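Local coordinates for protein heme peroxidase (Bacteroides thetaiotaomicron, PDB 2GVK) that probably uses heme and hydrogen peroxide to oxidise dyes and other organic substrates, as a dye-decolorizing peroxidase with a beta-barrel fold, at residues Gly19-Asn24 with Gly144-Asp149. Sequence-based numbering, arbitrary orientation. Where two conformers were deposited one is given.
Sequences GKQGEN and GFRYMD
Glu23 and Arg146 meet where the outermost strand 136-145 ends beside the start of strand 24-32. The tight part is backbone. Arg146 N donates to Glu23 O at 2.9 Å, nearly straight at 166°, from above the carbonyl plane. Phe145 CA adds a CA-H...O contact to the same oxygen. Asn24 and Phe145 follow as an antiparallel non-hydrogen-bonded pair, joining the two strands in the antiparallel sheet.

The side chains of Glu23 and Arg146 cross at about a right angle. In the Glu23 conformer described, one of two, CG is anti to the backbone N and the chain bends at chi2 (69°). This brings the carboxylate across the arginine's aliphatic stem, with OE1 3.3 Å from Arg146 CD.

The looser side is bridged by water. One water, in the guanidinium plane, accepts from Arg146 NH1 and donates to Gly22 O. In this conformer two others donate to Glu23 OE2, linking it to Arg146 O and Met148 O. Arg146 NH2 donates to Asn58 O of a neighbouring subunit. With an alanine here, that carbonyl and the Gly22 water would probably lack their guanidinium partner. The charged groups lie near each other without a salt bridge, so their attraction is probably modest.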
loop_
_atom_site.group_PDB
_atom_site.type_symbol
_atom_site.label_atom_id
_atom_site.label_comp_id
_atom_site.label_asym_id
_atom_site.label_seq_id
_atom_site.Cartn_x
_atom_site.Cartn_y
_atom_site.Cartn_z
ATOM N N GLY A 19 21.366 -6.447 4.554
ATOM C CA GLY A 19 19.975 -6.262 4.255
ATOM C C GLY A 19 19.057 -6.800 5.353
ATOM O O GLY A 19 19.459 -7.651 6.175
ATOM N N LYS A 20 17.844 -6.277 5.395
ATOM C CA LYS A 20 16.826 -6.812 6.245
ATOM C C LYS A 20 16.367 -8.094 5.663
ATOM O O LYS A 20 16.670 -8.409 4.503
ATOM C CB LYS A 20 15.638 -5.850 6.327
ATOM N N GLN A 21 15.629 -8.859 6.461
ATOM C CA GLN A 21 15.088 -10.138 6.023
ATOM C C GLN A 21 13.853 -9.945 5.153
ATOM O O GLN A 21 12.926 -9.222 5.519
ATOM C CB GLN A 21 14.749 -11.017 7.229
ATOM C CG GLN A 21 15.739 -10.903 8.378
ATOM C CD GLN A 21 15.064 -10.948 9.734
ATOM O OE1 GLN A 21 13.881 -11.280 9.834
ATOM N NE2 GLN A 21 15.809 -10.616 10.781
ATOM N N GLY A 22 13.852 -10.598 3.997
ATOM C CA GLY A 22 12.789 -10.474 3.055
ATOM C C GLY A 22 11.500 -11.065 3.552
ATOM O O GLY A 22 11.458 -11.759 4.588
ATOM N N GLU A 23 10.457 -10.799 2.830
ATOM C CA GLU A 23 9.163 -11.382 3.108
ATOM C C GLU A 23 9.143 -12.825 2.594
ATOM O O GLU A 23 8.489 -13.695 3.172
ATOM C CB GLU A 23 8.068 -10.561 2.433
ATOM C CG GLU A 23 6.646 -10.910 2.850
ATOM C CD GLU A 23 6.338 -10.512 4.278
ATOM O OE1 GLU A 23 6.903 -9.507 4.747
ATOM O OE2 GLU A 23 5.534 -11.210 4.936
ATOM N N ASN A 24 9.843 -13.046 1.469
ATOM C CA ASN A 24 9.947 -14.353 0.811
ATOM C C ASN A 24 11.388 -14.588 0.515
ATOM O O ASN A 24 12.074 -13.674 0.105
ATOM C CB ASN A 24 9.161 -14.360 -0.493
ATOM C CG ASN A 24 7.715 -14.042 -0.281
ATOM O OD1 ASN A 24 6.912 -14.925 0.058
ATOM N ND2 ASN A 24 7.368 -12.765 -0.411
ATOM N N GLY A 144 11.791 -19.959 2.364
ATOM C CA GLY A 144 11.415 -19.384 3.657
ATOM C C GLY A 144 10.418 -18.258 3.521
ATOM O O GLY A 144 10.113 -17.797 2.412
ATOM N N PHE A 145 9.874 -17.831 4.652
ATOM C CA PHE A 145 8.871 -16.774 4.671
ATOM C C PHE A 145 8.995 -15.998 5.942
ATOM O O PHE A 145 9.377 -16.549 6.974
ATOM C CB PHE A 145 7.457 -17.374 4.575
ATOM C CG PHE A 145 7.175 -18.428 5.607
ATOM C CD1 PHE A 145 7.489 -19.748 5.371
ATOM C CD2 PHE A 145 6.636 -18.084 6.843
ATOM C CE1 PHE A 145 7.266 -20.708 6.348
ATOM C CE2 PHE A 145 6.412 -19.021 7.790
ATOM C CZ PHE A 145 6.722 -20.337 7.553
ATOM N N ARG A 146 8.639 -14.723 5.889
ATOM C CA ARG A 146 8.521 -13.914 7.096
ATOM C C ARG A 146 7.252 -14.324 7.819
ATOM O O ARG A 146 6.189 -14.516 7.204
ATOM C CB ARG A 146 8.486 -12.435 6.746
ATOM C CG ARG A 146 8.604 -11.518 7.932
ATOM C CD ARG A 146 8.628 -10.055 7.476
ATOM N NE ARG A 146 8.416 -9.122 8.595
ATOM C CZ ARG A 146 9.368 -8.731 9.388
ATOM N NH1 ARG A 146 10.576 -9.210 9.229
ATOM N NH2 ARG A 146 9.112 -7.882 10.384
ATOM N N TYR A 147 7.357 -14.474 9.123
ATOM C CA TYR A 147 6.279 -14.994 9.918
ATOM C C TYR A 147 5.824 -13.917 10.892
ATOM O O TYR A 147 6.535 -13.569 11.835
ATOM C CB TYR A 147 6.763 -16.259 10.664
ATOM C CG TYR A 147 5.765 -16.880 11.592
ATOM C CD1 TYR A 147 4.453 -17.069 11.203
ATOM C CD2 TYR A 147 6.173 -17.426 12.799
ATOM C CE1 TYR A 147 3.524 -17.679 12.073
ATOM C CE2 TYR A 147 5.268 -18.026 13.657
ATOM C CZ TYR A 147 3.959 -18.164 13.281
ATOM O OH TYR A 147 3.077 -18.767 14.133
HETATM N N MSE A 148 4.662 -13.343 10.613
HETATM C CA MSE A 148 4.101 -12.307 11.465
HETATM C C MSE A 148 5.083 -11.121 11.538
HETATM O O MSE A 148 5.700 -10.752 10.524
HETATM C CB MSE A 148 3.805 -12.875 12.875
HETATM C CG MSE A 148 2.993 -14.171 12.871
HETATM SE SE MSE A 148 1.173 -13.792 12.388
HETATM C CE MSE A 148 0.537 -15.610 11.740
ATOM N N ASP A 149 5.284 -10.597 12.739
ATOM C CA ASP A 149 6.136 -9.418 12.941
ATOM C C ASP A 149 7.587 -9.819 13.146
ATOM O O ASP A 149 8.208 -9.486 14.180
ATOM C CB ASP A 149 5.624 -8.560 14.131
ATOM C CG ASP A 149 5.571 -9.338 15.454
ATOM O OD1 ASP A 149 5.350 -10.565 15.414
ATOM O OD2 ASP A 149 5.685 -8.704 16.543
HETATM O O HOH W 1 11.577 -11.390 7.361
HETATM O O HOH W 2 5.064 -14.257 4.814
HETATM O O HOH W 3 4.954 -10.826 7.973
HETATM O O HOH W 4 7.268 -17.473 0.762
#